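Local coordinates for protein poly-beta-hydroxybuterate polymerase (Cupriavidus necator, PDB 5T6O) that polymerises 3-hydroxybutyryl units into polyhydroxybutyrate without a template, probably by acyl transfer, the chain described being its C-terminal catalytic domain, at residues N8-E13 with I52-P57; E19-Q24 with S76-D81; Q24-K29 with E378-R383; I47-I52 with R383-K388; E189-F194 with D228-P233. The protein carries 1 engineered substitution. One frame throughout, in Å; residues are numbered along the deposited sequence.

Contact 1 of 5, residues N8-E13 with I52-P57; sequences NVAVTE and ILDLQP
The carboxylate of Asp54 is the flat group around which this contact is organised, and Thr12 meets it on the syn side of both oxygens. Thr12 N gives a hydrogen bond to the syn lone pair of Asp54 OD2 at 3.3 Å, while Thr12 OG1 reaches Asp54 OD1 at 2.6 Å from 33° out of the carboxylate plane. One residue thus holds both oxygens and limits rotation of the group. With CG anti to the backbone N (chi1 -179°), the Asp54 side chain extends to the incoming loop. A water accepts from Val11 N and probably donates to Asp54 OD1, which also bonds Ser60. Backbone polarity is met next door: Ala10 N donates a hydrogen bond to Leu55 O at 2.9 Å and a weak one to Asp54 O at 3.0 Å. Leu55 O also takes a CA-H...O contact from Val9 CA. Val11 CG2 touches Pro57 CG at 3.7 Å. Asp54 thus joins the loop before strand 14-19, through Thr12 N and OG1, to the loop between strand 40-43 and helix 61-67 of the alpha/beta hydrolase fold.

Contact 2 of 5, residues E19-Q24 with S76-D81; sequences ENEYFQ and SWRNPD. With SO4 (sulfate ion), chain C.
An antiparallel pairing in the central sheet, finished by a salt-bridge network, joins Phe23 and Gln24 to Trp77 and Ser76. Gln24 and Ser76 form the hydrogen-bonded pair (Gln24 N to Ser76 O 2.8 Å, Ser76 N to Gln24 O 2.9 Å), Phe23 and Trp77 the non-hydrogen-bonded one. Beyond it, Arg78 N donates to Tyr22 O at 2.8 Å. The Arg78 side chain runs alongside that of Glu21, pointing the same way: NH1 bonds Glu21 O and forms a salt bridge with Glu21 OE1 at 2.9 Å, from above a carboxylate turned 79° from the guanidinium. A bend at chi2 (99°) brings NH1 there; Arg78 NH2 pairs with Asp81 OD2 at 3.0 Å. Asn20 OD1 sets the turn, accepting from Tyr22 N, an Asx turn, and from Phe23 N, an Asx motif; ND2 binds a sulfate, probably from the crystallisation liquor. Helix 89-108 covers the Phe23 and Trp77 face through Ala96, while Tyr50 and Val385 pack against Ser76 on the other.

Contact 3 of 5, residues Q24-K29 with E378-R383; sequences QLLQYK and EPAPGR
Gln24 and Leu26 lie on regular strand 24-28, whereas the facing chain has only a weakly bonded strand at 378-379 before it turns through the cis peptide bond between Ala380 and Pro381 and a positive phi (84°) at Gly382. The backbones stay apart, 6.5 Å from Leu26 CA to Ala380 CA, and side chains carry the join. Extended beyond CG (chi2 -179°), Gln24 brings its amide nearly perpendicular to the Glu378 carboxylate, and Gln24 NE2 bonds Glu378 OE2 at 2.9 Å from above that plane; Arg383 N reaches the same OE2 at 2.8 Å from the opposite face. Arg383 NH1 adds a salt bridge to Glu378 OE1 at 3.1 Å. A water bridges Gln24 OE1 to Pro381 O. Leu26 CD1 makes the apolar contact, 4.3 Å from Ala380 CB. Since Glu19 also bonds Gln24 NE2 and Arg383 NH1, two carboxylates probably share the positive charge of one arginine, and the buried amide is satisfied at both ends, OE1 taking the water and Tyr384 N.

Contact 4 of 5, residues I47-I52 with R383-K388; sequences INKYYI and RYVKAK
Lys49 NZ is gripped by two backbone carbonyls of the C-terminal tail, Val385 O and Ala387 O, each at 2.8 Å, and by a salt bridge to Asp228. The ammonium stands above both carbonyl planes, by 40° and 46°. An extended chain beyond CG carries the charge past Val385, with Lys49 CD 3.9 Å from Val385 CG2. The same methyl, anti to the backbone N of Val385, wedges between two rings: it lies 3.7 Å from Tyr50 CE2, obliquely to that ring, and 3.7 Å from Tyr51 CD2, at the ring edge. Lys49 is buried, and two carbonyl dipoles and the Asp228 carboxylate probably balance its charge. The Tyr51 hydroxyl bonds Asp228 as well, so that aspartate ties lysine and tyrosine together. Residues 383-386 have helical backbone angles without the regular helical hydrogen bonds, and this turn packs against the loop following strand 40-43, the place that in many alpha/beta hydrolases contributes to the oxyanion hole; here the C-terminal tail holds it.

Contact 5 of 5, residues E189-F194 with D228-P233; sequences ELANTF and DATNLP
Leu232, on the two-stranded antiparallel sheet of strands 188-191 and 230-233, shows how a side chain can pack along its partner strand. Its CB lies 3.8 Å from Glu189 O; CG then comes 3.7 Å from Ala191 CB, and CD1 stays 3.8 Å from that same methyl. Placing CG anti to the carbonyl carbon (chi1 -60°) leans the side chain over the small Ala191, and Tyr237 of helix 234-246 packs against it as well. The backbones are joined at both ends of the short sheet. Leu232 N donates to Glu189 O at 2.8 Å and Glu189 N to Leu232 O at 2.9 Å, while Ala191 N gives its hydrogen to Thr230 O at 2.8 Å in a noticeably bent bond (137°) and Ala191 O receives Thr230 N. The axes of strands 189-191 and 230-233 make 131°, well short of ideally antiparallel. On the opposite face Leu190 and Asn231 lie side by side, with Leu190 CD2 3.6 Å from Asn231 OD1, and Asn231 ND2 is hydrogen-bonded to Pro80 O and Ala389 O. Past the strand, the Phe194 ring meets Phe161 of a neighbouring subunit. Ala229 CB sits 3.5 Å from Ala191 O.

Contacts 1 and 4 both use the loop after strand 40-43, and the others adjoin them. Contacts 2 and 3 share Gln24 and a bridging water, and Glu19 links them by its salt bridge to Arg383 at 2.9 Å between Glu19 OE1 and Arg383 NH1. Contacts 3 and 4 share Arg383 and follow the tail onward, where Tyr50 of contact 4 touches Leu26 and Pro381. Contact 1, centred about 12 Å from the centre of contact 4, touches it where Ala10 CB lies 3.6 Å from Tyr51 CB. Contact 5 meets contact 4 through Asp228, with Tyr51 OH 2.7 Å from Asp228 OD2. Its Asn231 also reaches contact 2 through Asn79. The sulfate lies at contact 2, on Asn20.

Contact 1 of 5, residues N8-E13 with I52-P57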
# COMPACT_ATOMS: atom_id res chain seq x y z
N ASN A 8 -24.05 24.19 24.00
CA ASN A 8 -23.81 22.78 24.31
C ASN A 8 -22.51 22.24 23.72
O ASN A 8 -22.23 21.05 23.88
CB ASN A 8 -25.00 21.92 23.84
CG ASN A 8 -25.37 22.17 22.39
OD1 ASN A 8 -24.54 22.57 21.58
ND2 ASN A 8 -26.64 21.93 22.07
N VAL A 9 -21.72 23.07 23.06
CA VAL A 9 -20.34 22.74 22.74
C VAL A 9 -19.50 23.95 23.09
O VAL A 9 -19.99 25.09 23.09
CB VAL A 9 -20.13 22.30 21.27
CG1 VAL A 9 -21.02 21.11 20.92
CG2 VAL A 9 -20.36 23.44 20.31
N ALA A 10 -18.24 23.69 23.45
CA ALA A 10 -17.30 24.74 23.86
C ALA A 10 -17.83 25.51 25.07
O ALA A 10 -17.89 26.74 25.06
CB ALA A 10 -16.99 25.68 22.69
N VAL A 11 -18.19 24.78 26.12
CA VAL A 11 -18.84 25.40 27.28
C VAL A 11 -17.96 25.39 28.52
O VAL A 11 -18.43 25.75 29.60
CB VAL A 11 -20.20 24.75 27.58
CG1 VAL A 11 -21.17 24.99 26.42
CG2 VAL A 11 -20.04 23.25 27.87
N THR A 12 -16.69 25.02 28.42
CA THR A 12 -15.86 25.07 29.62
C THR A 12 -15.72 26.53 30.07
O THR A 12 -15.52 27.42 29.24
CB THR A 12 -14.50 24.43 29.38
OG1 THR A 12 -14.71 23.05 29.01
CG2 THR A 12 -13.62 24.47 30.66
N GLU A 13 -15.87 26.77 31.37
CA GLU A 13 -15.98 28.14 31.86
C GLU A 13 -14.65 28.88 31.75
O GLU A 13 -13.60 28.35 32.15
CB GLU A 13 -16.48 28.14 33.32
CG GLU A 13 -16.71 29.55 33.89
CD GLU A 13 -17.51 29.56 35.19
OE1 GLU A 13 -17.89 28.48 35.68
OE2 GLU A 13 -17.74 30.67 35.73
N ILE A 52 -12.87 21.68 18.70
CA ILE A 52 -12.59 20.25 18.70
C ILE A 52 -11.87 19.86 19.98
O ILE A 52 -12.01 18.73 20.47
CB ILE A 52 -11.79 19.84 17.44
CG1 ILE A 52 -11.70 18.31 17.31
CG2 ILE A 52 -10.37 20.44 17.47
CD1 ILE A 52 -13.04 17.61 17.31
N LEU A 53 -11.13 20.79 20.58
CA LEU A 53 -10.41 20.55 21.84
C LEU A 53 -11.26 20.82 23.07
O LEU A 53 -10.80 20.55 24.18
CB LEU A 53 -9.16 21.43 21.91
CG LEU A 53 -8.15 21.19 20.78
CD1 LEU A 53 -6.96 22.09 20.95
CD2 LEU A 53 -7.73 19.72 20.78
N ASP A 54 -12.47 21.37 22.91
CA ASP A 54 -13.39 21.61 24.03
C ASP A 54 -14.80 21.30 23.54
O ASP A 54 -15.70 22.13 23.58
CB ASP A 54 -13.28 23.05 24.54
CG ASP A 54 -14.22 23.32 25.73
OD1 ASP A 54 -14.49 22.39 26.50
OD2 ASP A 54 -14.69 24.47 25.88
N LEU A 55 -14.99 20.08 23.03
CA LEU A 55 -16.18 19.79 22.23
C LEU A 55 -17.43 19.73 23.11
O LEU A 55 -18.11 20.75 23.28
CB LEU A 55 -15.97 18.48 21.44
CG LEU A 55 -16.99 18.19 20.34
CD1 LEU A 55 -17.18 19.38 19.39
CD2 LEU A 55 -16.58 16.94 19.55
N GLN A 56 -17.74 18.59 23.68
CA GLN A 56 -18.75 18.57 24.73
C GLN A 56 -18.08 18.30 26.07
O GLN A 56 -16.91 17.91 26.11
CB GLN A 56 -19.81 17.51 24.42
CG GLN A 56 -20.52 17.76 23.09
CD GLN A 56 -21.63 16.78 22.82
OE1 GLN A 56 -21.57 16.02 21.85
NE2 GLN A 56 -22.65 16.79 23.67
N PRO A 57 -18.76 18.56 27.19
CA PRO A 57 -18.08 18.42 28.48
C PRO A 57 -17.42 17.06 28.70
O PRO A 57 -16.29 17.01 29.20
CB PRO A 57 -19.20 18.68 29.49
CG PRO A 57 -20.05 19.69 28.79
CD PRO A 57 -20.05 19.26 27.33
O HOH W 1 -17.35 21.94 26.41

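Contact 2 of 5, residues E19-Q24 with S76-D81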
# COMPACT_ATOMS: atom_id res chain seq x y z
N GLU A 19 -7.34 40.21 22.96
CA GLU A 19 -7.77 39.99 21.58
C GLU A 19 -7.07 40.98 20.67
O GLU A 19 -6.81 42.13 21.05
CB GLU A 19 -9.30 40.11 21.44
CG GLU A 19 -9.84 41.51 21.64
CD GLU A 19 -11.38 41.55 21.78
OE1 GLU A 19 -11.99 40.51 22.09
OE2 GLU A 19 -11.96 42.64 21.59
N ASN A 20 -6.78 40.52 19.45
CA ASN A 20 -6.35 41.43 18.40
C ASN A 20 -7.04 40.99 17.11
O ASN A 20 -8.02 40.23 17.14
CB ASN A 20 -4.81 41.50 18.30
CG ASN A 20 -4.16 40.21 17.81
OD1 ASN A 20 -4.82 39.26 17.40
ND2 ASN A 20 -2.82 40.17 17.87
N GLU A 21 -6.53 41.45 15.97
CA GLU A 21 -7.21 41.16 14.72
C GLU A 21 -7.18 39.67 14.40
O GLU A 21 -8.06 39.19 13.67
CB GLU A 21 -6.59 41.96 13.57
CG GLU A 21 -6.87 43.45 13.64
CD GLU A 21 -8.36 43.77 13.69
OE1 GLU A 21 -9.11 43.18 12.89
OE2 GLU A 21 -8.77 44.60 14.53
N TYR A 22 -6.22 38.94 14.94
CA TYR A 22 -5.97 37.56 14.55
C TYR A 22 -6.58 36.54 15.48
O TYR A 22 -6.87 35.42 15.04
CB TYR A 22 -4.46 37.31 14.46
CG TYR A 22 -3.78 38.12 13.40
CD1 TYR A 22 -3.36 39.43 13.65
CD2 TYR A 22 -3.56 37.59 12.12
CE1 TYR A 22 -2.74 40.19 12.66
CE2 TYR A 22 -2.95 38.35 11.12
CZ TYR A 22 -2.54 39.64 11.40
OH TYR A 22 -1.93 40.38 10.41
N PHE A 23 -6.78 36.86 16.76
CA PHE A 23 -7.23 35.83 17.69
C PHE A 23 -7.70 36.46 18.99
O PHE A 23 -7.47 37.65 19.27
CB PHE A 23 -6.12 34.82 17.97
CG PHE A 23 -5.08 35.32 18.94
CD1 PHE A 23 -4.18 36.30 18.56
CD2 PHE A 23 -4.99 34.79 20.22
CE1 PHE A 23 -3.22 36.75 19.46
CE2 PHE A 23 -4.03 35.23 21.11
CZ PHE A 23 -3.15 36.21 20.74
N GLN A 24 -8.40 35.64 19.78
CA GLN A 24 -8.70 35.92 21.18
C GLN A 24 -7.97 34.90 22.05
O GLN A 24 -7.94 33.71 21.74
CB GLN A 24 -10.20 35.82 21.46
CG GLN A 24 -11.01 36.93 20.83
CD GLN A 24 -12.48 36.83 21.15
OE1 GLN A 24 -13.09 35.76 20.97
NE2 GLN A 24 -13.05 37.92 21.66
N SER A 76 -8.07 31.23 20.28
CA SER A 76 -9.28 31.13 19.47
C SER A 76 -9.12 32.05 18.27
O SER A 76 -9.16 33.27 18.41
CB SER A 76 -10.52 31.51 20.29
OG SER A 76 -11.67 31.50 19.48
N TRP A 77 -8.95 31.45 17.09
CA TRP A 77 -8.58 32.22 15.90
C TRP A 77 -9.75 33.05 15.40
O TRP A 77 -10.91 32.61 15.41
CB TRP A 77 -8.14 31.29 14.78
CG TRP A 77 -6.92 30.48 15.10
CD1 TRP A 77 -6.87 29.21 15.59
CD2 TRP A 77 -5.58 30.89 14.90
NE1 TRP A 77 -5.56 28.80 15.72
CE2 TRP A 77 -4.75 29.82 15.30
CE3 TRP A 77 -4.99 32.06 14.42
CZ2 TRP A 77 -3.36 29.89 15.24
CZ3 TRP A 77 -3.60 32.13 14.35
CH2 TRP A 77 -2.81 31.05 14.76
N ARG A 78 -9.43 34.25 14.92
CA ARG A 78 -10.39 35.01 14.13
C ARG A 78 -10.78 34.20 12.90
O ARG A 78 -9.96 33.47 12.34
CB ARG A 78 -9.76 36.34 13.71
CG ARG A 78 -10.65 37.23 12.85
CD ARG A 78 -11.31 38.28 13.69
NE ARG A 78 -12.06 39.21 12.86
CZ ARG A 78 -11.55 40.30 12.29
NH1 ARG A 78 -10.26 40.60 12.46
NH2 ARG A 78 -12.32 41.10 11.56
N ASN A 79 -12.04 34.30 12.50
CA ASN A 79 -12.45 33.74 11.21
C ASN A 79 -12.32 34.88 10.20
O ASN A 79 -13.17 35.78 10.18
CB ASN A 79 -13.88 33.20 11.27
CG ASN A 79 -14.15 32.16 10.20
OD1 ASN A 79 -13.32 31.97 9.31
ND2 ASN A 79 -15.31 31.50 10.26
N PRO A 80 -11.27 34.91 9.38
CA PRO A 80 -10.93 36.15 8.66
C PRO A 80 -12.01 36.59 7.69
O PRO A 80 -12.68 35.77 7.05
CB PRO A 80 -9.63 35.80 7.93
CG PRO A 80 -9.55 34.34 7.95
CD PRO A 80 -10.26 33.87 9.17
N ASP A 81 -12.19 37.90 7.61
CA ASP A 81 -13.07 38.56 6.66
C ASP A 81 -12.22 39.26 5.61
O ASP A 81 -11.00 39.08 5.54
CB ASP A 81 -14.00 39.54 7.38
CG ASP A 81 -13.24 40.62 8.15
OD1 ASP A 81 -12.03 40.83 7.90
OD2 ASP A 81 -13.86 41.28 9.00
S SO4 C . -1.44 43.72 19.11
O1 SO4 C . -0.28 44.60 19.10
O2 SO4 C . -1.02 42.33 18.91
O3 SO4 C . -2.37 44.12 18.06
O4 SO4 C . -2.11 43.86 20.40
O HOH W 2 -13.70 33.09 20.37

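Contact 3 of 5, residues Q24-K29 with E378-R383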
# COMPACT_ATOMS: atom_id res chain seq x y z
N GLN A 24 -8.40 35.64 19.78
CA GLN A 24 -8.70 35.92 21.18
C GLN A 24 -7.97 34.90 22.05
O GLN A 24 -7.94 33.71 21.74
CB GLN A 24 -10.20 35.82 21.46
CG GLN A 24 -11.01 36.93 20.83
CD GLN A 24 -12.48 36.83 21.15
OE1 GLN A 24 -13.09 35.76 20.97
NE2 GLN A 24 -13.05 37.92 21.66
N LEU A 25 -7.38 35.37 23.14
CA LEU A 25 -6.76 34.47 24.11
C LEU A 25 -7.80 34.12 25.17
O LEU A 25 -8.30 35.02 25.86
CB LEU A 25 -5.53 35.08 24.76
CG LEU A 25 -4.73 34.06 25.60
CD1 LEU A 25 -4.12 32.99 24.71
CD2 LEU A 25 -3.66 34.78 26.41
N LEU A 26 -8.15 32.84 25.29
CA LEU A 26 -9.01 32.39 26.37
C LEU A 26 -8.18 31.92 27.55
O LEU A 26 -7.10 31.35 27.38
CB LEU A 26 -9.92 31.25 25.92
CG LEU A 26 -10.72 31.42 24.62
CD1 LEU A 26 -11.73 30.27 24.45
CD2 LEU A 26 -11.41 32.75 24.57
N GLN A 27 -8.69 32.15 28.76
CA GLN A 27 -8.14 31.59 29.98
C GLN A 27 -9.29 30.92 30.72
O GLN A 27 -10.33 31.55 30.92
CB GLN A 27 -7.49 32.64 30.89
CG GLN A 27 -6.92 32.04 32.19
CD GLN A 27 -6.29 33.08 33.10
OE1 GLN A 27 -5.91 32.79 34.25
NE2 GLN A 27 -6.19 34.32 32.62
N TYR A 28 -9.12 29.66 31.11
CA TYR A 28 -10.22 28.94 31.72
C TYR A 28 -10.24 29.08 33.24
O TYR A 28 -9.19 29.23 33.88
CB TYR A 28 -10.17 27.46 31.31
CG TYR A 28 -10.49 27.35 29.83
CD1 TYR A 28 -11.81 27.35 29.39
CD2 TYR A 28 -9.47 27.30 28.89
CE1 TYR A 28 -12.11 27.27 28.03
CE2 TYR A 28 -9.76 27.24 27.52
CZ TYR A 28 -11.08 27.22 27.10
OH TYR A 28 -11.38 27.13 25.77
N LYS A 29 -11.44 29.07 33.80
CA LYS A 29 -11.62 29.15 35.25
C LYS A 29 -11.04 27.91 35.92
O LYS A 29 -11.27 26.79 35.46
CB LYS A 29 -13.10 29.29 35.61
CG LYS A 29 -13.39 29.52 37.09
CD LYS A 29 -14.88 29.57 37.36
CE LYS A 29 -15.20 29.47 38.86
N GLU A 378 -14.77 39.36 27.95
CA GLU A 378 -16.07 38.74 27.76
C GLU A 378 -15.92 37.26 28.08
O GLU A 378 -14.79 36.75 28.14
CB GLU A 378 -16.57 38.94 26.32
CG GLU A 378 -15.73 38.16 25.30
CD GLU A 378 -16.04 38.50 23.85
OE1 GLU A 378 -16.71 39.51 23.60
OE2 GLU A 378 -15.59 37.76 22.95
N PRO A 379 -17.02 36.54 28.32
CA PRO A 379 -16.89 35.11 28.69
C PRO A 379 -16.42 34.25 27.53
O PRO A 379 -16.69 34.52 26.36
CB PRO A 379 -18.32 34.72 29.10
CG PRO A 379 -19.05 36.03 29.35
CD PRO A 379 -18.42 36.98 28.34
N ALA A 380 -15.70 33.18 27.87
CA ALA A 380 -15.46 32.10 26.91
C ALA A 380 -16.83 31.55 26.51
O ALA A 380 -17.76 31.55 27.32
CB ALA A 380 -14.59 31.03 27.51
N PRO A 381 -16.97 31.06 25.27
CA PRO A 381 -15.93 30.81 24.27
C PRO A 381 -15.50 32.04 23.46
O PRO A 381 -14.62 31.90 22.61
CB PRO A 381 -16.59 29.77 23.36
CG PRO A 381 -18.06 30.08 23.45
CD PRO A 381 -18.27 30.49 24.88
N GLY A 382 -16.07 33.21 23.74
CA GLY A 382 -15.72 34.41 23.01
C GLY A 382 -16.51 34.55 21.71
O GLY A 382 -17.08 33.60 21.18
N ARG A 383 -16.51 35.77 21.18
CA ARG A 383 -17.30 36.02 19.97
C ARG A 383 -16.58 35.62 18.68
O ARG A 383 -17.25 35.38 17.67
CB ARG A 383 -17.74 37.49 19.92
CG ARG A 383 -16.64 38.48 19.59
CD ARG A 383 -17.09 39.93 19.90
NE ARG A 383 -16.07 40.89 19.49
CZ ARG A 383 -14.99 41.21 20.21
NH1 ARG A 383 -14.79 40.66 21.41
NH2 ARG A 383 -14.12 42.09 19.73
O HOH W 2 -13.70 33.09 20.37

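Contact 4 of 5, residues I47-I52 with R383-K388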
# COMPACT_ATOMS: atom_id res chain seq x y z
N ILE A 47 -7.61 25.80 10.66
CA ILE A 47 -8.47 25.06 9.74
C ILE A 47 -9.55 24.39 10.59
O ILE A 47 -9.24 23.55 11.43
CB ILE A 47 -7.63 24.04 8.95
CG1 ILE A 47 -6.63 24.80 8.06
CG2 ILE A 47 -8.52 23.09 8.15
CD1 ILE A 47 -5.52 23.92 7.47
N ASN A 48 -10.81 24.78 10.37
CA ASN A 48 -11.88 24.66 11.37
C ASN A 48 -11.51 25.40 12.66
O ASN A 48 -10.48 26.09 12.71
CB ASN A 48 -12.25 23.20 11.67
CG ASN A 48 -13.02 22.55 10.53
OD1 ASN A 48 -14.00 23.10 10.02
ND2 ASN A 48 -12.57 21.38 10.12
N LYS A 49 -12.33 25.28 13.69
CA LYS A 49 -12.18 26.10 14.88
C LYS A 49 -11.66 25.30 16.07
O LYS A 49 -11.60 24.07 16.05
CB LYS A 49 -13.51 26.77 15.23
CG LYS A 49 -13.94 27.76 14.13
CD LYS A 49 -15.38 28.18 14.30
CE LYS A 49 -15.78 29.14 13.18
NZ LYS A 49 -17.17 29.63 13.41
N TYR A 50 -11.31 26.02 17.14
CA TYR A 50 -10.55 25.41 18.23
C TYR A 50 -11.33 24.35 18.99
O TYR A 50 -10.71 23.49 19.63
CB TYR A 50 -10.10 26.48 19.23
CG TYR A 50 -11.15 26.94 20.22
CD1 TYR A 50 -11.41 26.22 21.39
CD2 TYR A 50 -11.87 28.11 20.00
CE1 TYR A 50 -12.37 26.64 22.28
CE2 TYR A 50 -12.83 28.54 20.89
CZ TYR A 50 -13.07 27.80 22.04
OH TYR A 50 -14.01 28.24 22.93
N TYR A 51 -12.66 24.41 18.97
CA TYR A 51 -13.45 23.71 19.98
C TYR A 51 -13.53 22.21 19.74
O TYR A 51 -14.17 21.51 20.53
CB TYR A 51 -14.85 24.32 20.08
CG TYR A 51 -15.70 24.24 18.83
CD1 TYR A 51 -16.47 23.11 18.56
CD2 TYR A 51 -15.81 25.33 17.97
CE1 TYR A 51 -17.27 23.04 17.45
CE2 TYR A 51 -16.62 25.27 16.84
CZ TYR A 51 -17.34 24.13 16.59
OH TYR A 51 -18.14 24.05 15.47
N ILE A 52 -12.87 21.68 18.70
CA ILE A 52 -12.59 20.25 18.70
C ILE A 52 -11.87 19.86 19.98
O ILE A 52 -12.01 18.73 20.47
CB ILE A 52 -11.79 19.84 17.44
CG1 ILE A 52 -11.70 18.31 17.31
CG2 ILE A 52 -10.37 20.44 17.47
CD1 ILE A 52 -13.04 17.61 17.31
N ARG A 383 -16.51 35.77 21.18
CA ARG A 383 -17.30 36.02 19.97
C ARG A 383 -16.58 35.62 18.68
O ARG A 383 -17.25 35.38 17.67
CB ARG A 383 -17.74 37.49 19.92
CG ARG A 383 -16.64 38.48 19.59
CD ARG A 383 -17.09 39.93 19.90
NE ARG A 383 -16.07 40.89 19.49
CZ ARG A 383 -14.99 41.21 20.21
NH1 ARG A 383 -14.79 40.66 21.41
NH2 ARG A 383 -14.12 42.09 19.73
N TYR A 384 -15.23 35.55 18.67
CA TYR A 384 -14.56 35.18 17.41
C TYR A 384 -15.01 33.81 16.93
O TYR A 384 -15.28 33.62 15.73
CB TYR A 384 -13.04 35.19 17.54
CG TYR A 384 -12.38 36.56 17.60
CD1 TYR A 384 -13.10 37.70 17.96
CD2 TYR A 384 -11.02 36.71 17.30
CE1 TYR A 384 -12.50 38.94 18.03
CE2 TYR A 384 -10.40 37.96 17.36
CZ TYR A 384 -11.15 39.07 17.74
OH TYR A 384 -10.56 40.30 17.81
N VAL A 385 -15.10 32.83 17.84
CA VAL A 385 -15.40 31.47 17.41
C VAL A 385 -16.82 31.34 16.87
O VAL A 385 -17.13 30.38 16.15
CB VAL A 385 -15.15 30.48 18.57
CG1 VAL A 385 -16.20 30.68 19.66
CG2 VAL A 385 -15.14 29.01 18.06
N LYS A 386 -17.70 32.31 17.17
CA LYS A 386 -19.08 32.26 16.69
C LYS A 386 -19.23 32.83 15.28
O LYS A 386 -20.31 32.70 14.69
CB LYS A 386 -20.01 33.01 17.65
CG LYS A 386 -20.00 32.42 19.06
CD LYS A 386 -20.83 33.26 20.05
CE LYS A 386 -20.71 32.65 21.45
NZ LYS A 386 -21.50 33.37 22.47
N ALA A 387 -18.19 33.47 14.74
CA ALA A 387 -18.30 34.12 13.45
C ALA A 387 -18.28 33.08 12.34
O ALA A 387 -17.41 32.21 12.30
CB ALA A 387 -17.16 35.13 13.25
N LYS A 388 -19.25 33.18 11.43
CA LYS A 388 -19.32 32.28 10.29
C LYS A 388 -18.34 32.72 9.20
O LYS A 388 -17.91 33.87 9.14
CB LYS A 388 -20.74 32.25 9.73
CG LYS A 388 -21.10 33.47 8.93

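Contact 5 of 5, residues E189-F194 with D228-P233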
# COMPACT_ATOMS: atom_id res chain seq x y z
N GLU A 189 -10.34 31.63 1.37
CA GLU A 189 -10.68 30.32 0.85
C GLU A 189 -11.24 29.48 1.98
O GLU A 189 -10.62 29.37 3.05
CB GLU A 189 -9.48 29.63 0.22
CG GLU A 189 -9.14 30.17 -1.15
CD GLU A 189 -10.29 29.97 -2.15
OE1 GLU A 189 -11.15 29.08 -1.93
OE2 GLU A 189 -10.31 30.71 -3.15
N LEU A 190 -12.43 28.93 1.76
CA LEU A 190 -13.04 28.03 2.74
C LEU A 190 -12.13 26.85 3.00
O LEU A 190 -11.54 26.28 2.08
CB LEU A 190 -14.39 27.53 2.22
CG LEU A 190 -15.54 28.52 2.25
CD1 LEU A 190 -16.71 27.93 1.47
CD2 LEU A 190 -15.93 28.81 3.70
N ALA A 191 -12.05 26.45 4.27
CA ALA A 191 -11.23 25.30 4.66
C ALA A 191 -11.95 24.47 5.71
O ALA A 191 -12.63 25.02 6.58
CB ALA A 191 -9.87 25.72 5.22
N ASN A 192 -11.78 23.16 5.62
CA ASN A 192 -12.17 22.28 6.72
C ASN A 192 -11.14 21.18 6.82
O ASN A 192 -10.23 21.06 6.00
CB ASN A 192 -13.59 21.75 6.52
CG ASN A 192 -13.74 20.99 5.23
OD1 ASN A 192 -12.86 20.25 4.83
ND2 ASN A 192 -14.86 21.20 4.56
N THR A 193 -11.27 20.35 7.86
CA THR A 193 -10.22 19.40 8.19
C THR A 193 -10.31 18.15 7.33
O THR A 193 -9.33 17.74 6.70
CB THR A 193 -10.31 19.02 9.67
OG1 THR A 193 -10.10 20.19 10.47
CG2 THR A 193 -9.25 17.98 10.02
N PHE A 194 -11.49 17.52 7.28
CA PHE A 194 -11.57 16.23 6.61
C PHE A 194 -11.52 16.36 5.10
O PHE A 194 -11.15 15.39 4.43
CB PHE A 194 -12.83 15.49 7.07
CG PHE A 194 -12.63 14.81 8.40
CD1 PHE A 194 -12.72 15.53 9.58
CD2 PHE A 194 -12.25 13.48 8.46
CE1 PHE A 194 -12.50 14.92 10.80
CE2 PHE A 194 -12.02 12.85 9.68
CZ PHE A 194 -12.14 13.57 10.85
N ASP A 228 -18.37 23.56 10.36
CA ASP A 228 -18.23 24.93 10.84
C ASP A 228 -16.91 25.46 10.26
O ASP A 228 -15.86 25.50 10.90
CB ASP A 228 -18.26 24.93 12.37
CG ASP A 228 -18.41 26.32 12.97
OD1 ASP A 228 -18.42 27.32 12.23
OD2 ASP A 228 -18.51 26.40 14.23
N ALA A 229 -16.97 25.84 8.98
CA ALA A 229 -15.74 26.04 8.22
C ALA A 229 -15.08 27.39 8.54
O ALA A 229 -15.71 28.32 9.03
CB ALA A 229 -16.02 25.97 6.72
N THR A 230 -13.78 27.47 8.28
CA THR A 230 -13.04 28.70 8.49
C THR A 230 -12.45 29.17 7.16
O THR A 230 -12.22 28.36 6.26
CB THR A 230 -11.94 28.53 9.53
OG1 THR A 230 -11.05 27.47 9.12
CG2 THR A 230 -12.57 28.20 10.89
N ASN A 231 -12.24 30.47 7.05
CA ASN A 231 -11.57 31.04 5.89
C ASN A 231 -10.07 31.07 6.10
O ASN A 231 -9.59 31.38 7.19
CB ASN A 231 -12.05 32.46 5.61
CG ASN A 231 -13.46 32.49 5.06
OD1 ASN A 231 -13.82 31.67 4.22
ND2 ASN A 231 -14.26 33.45 5.54
N LEU A 232 -9.33 30.78 5.03
CA LEU A 232 -7.89 30.96 5.05
C LEU A 232 -7.53 32.13 4.15
O LEU A 232 -8.00 32.18 3.01
CB LEU A 232 -7.16 29.71 4.55
CG LEU A 232 -7.36 28.39 5.30
CD1 LEU A 232 -6.51 27.29 4.66
CD2 LEU A 232 -7.01 28.56 6.79
N PRO A 233 -6.73 33.08 4.62
CA PRO A 233 -6.27 34.16 3.72
C PRO A 233 -5.43 33.58 2.59
O PRO A 233 -4.69 32.61 2.77
CB PRO A 233 -5.44 35.06 4.64
CG PRO A 233 -5.88 34.65 6.07
CD PRO A 233 -6.14 33.19 5.97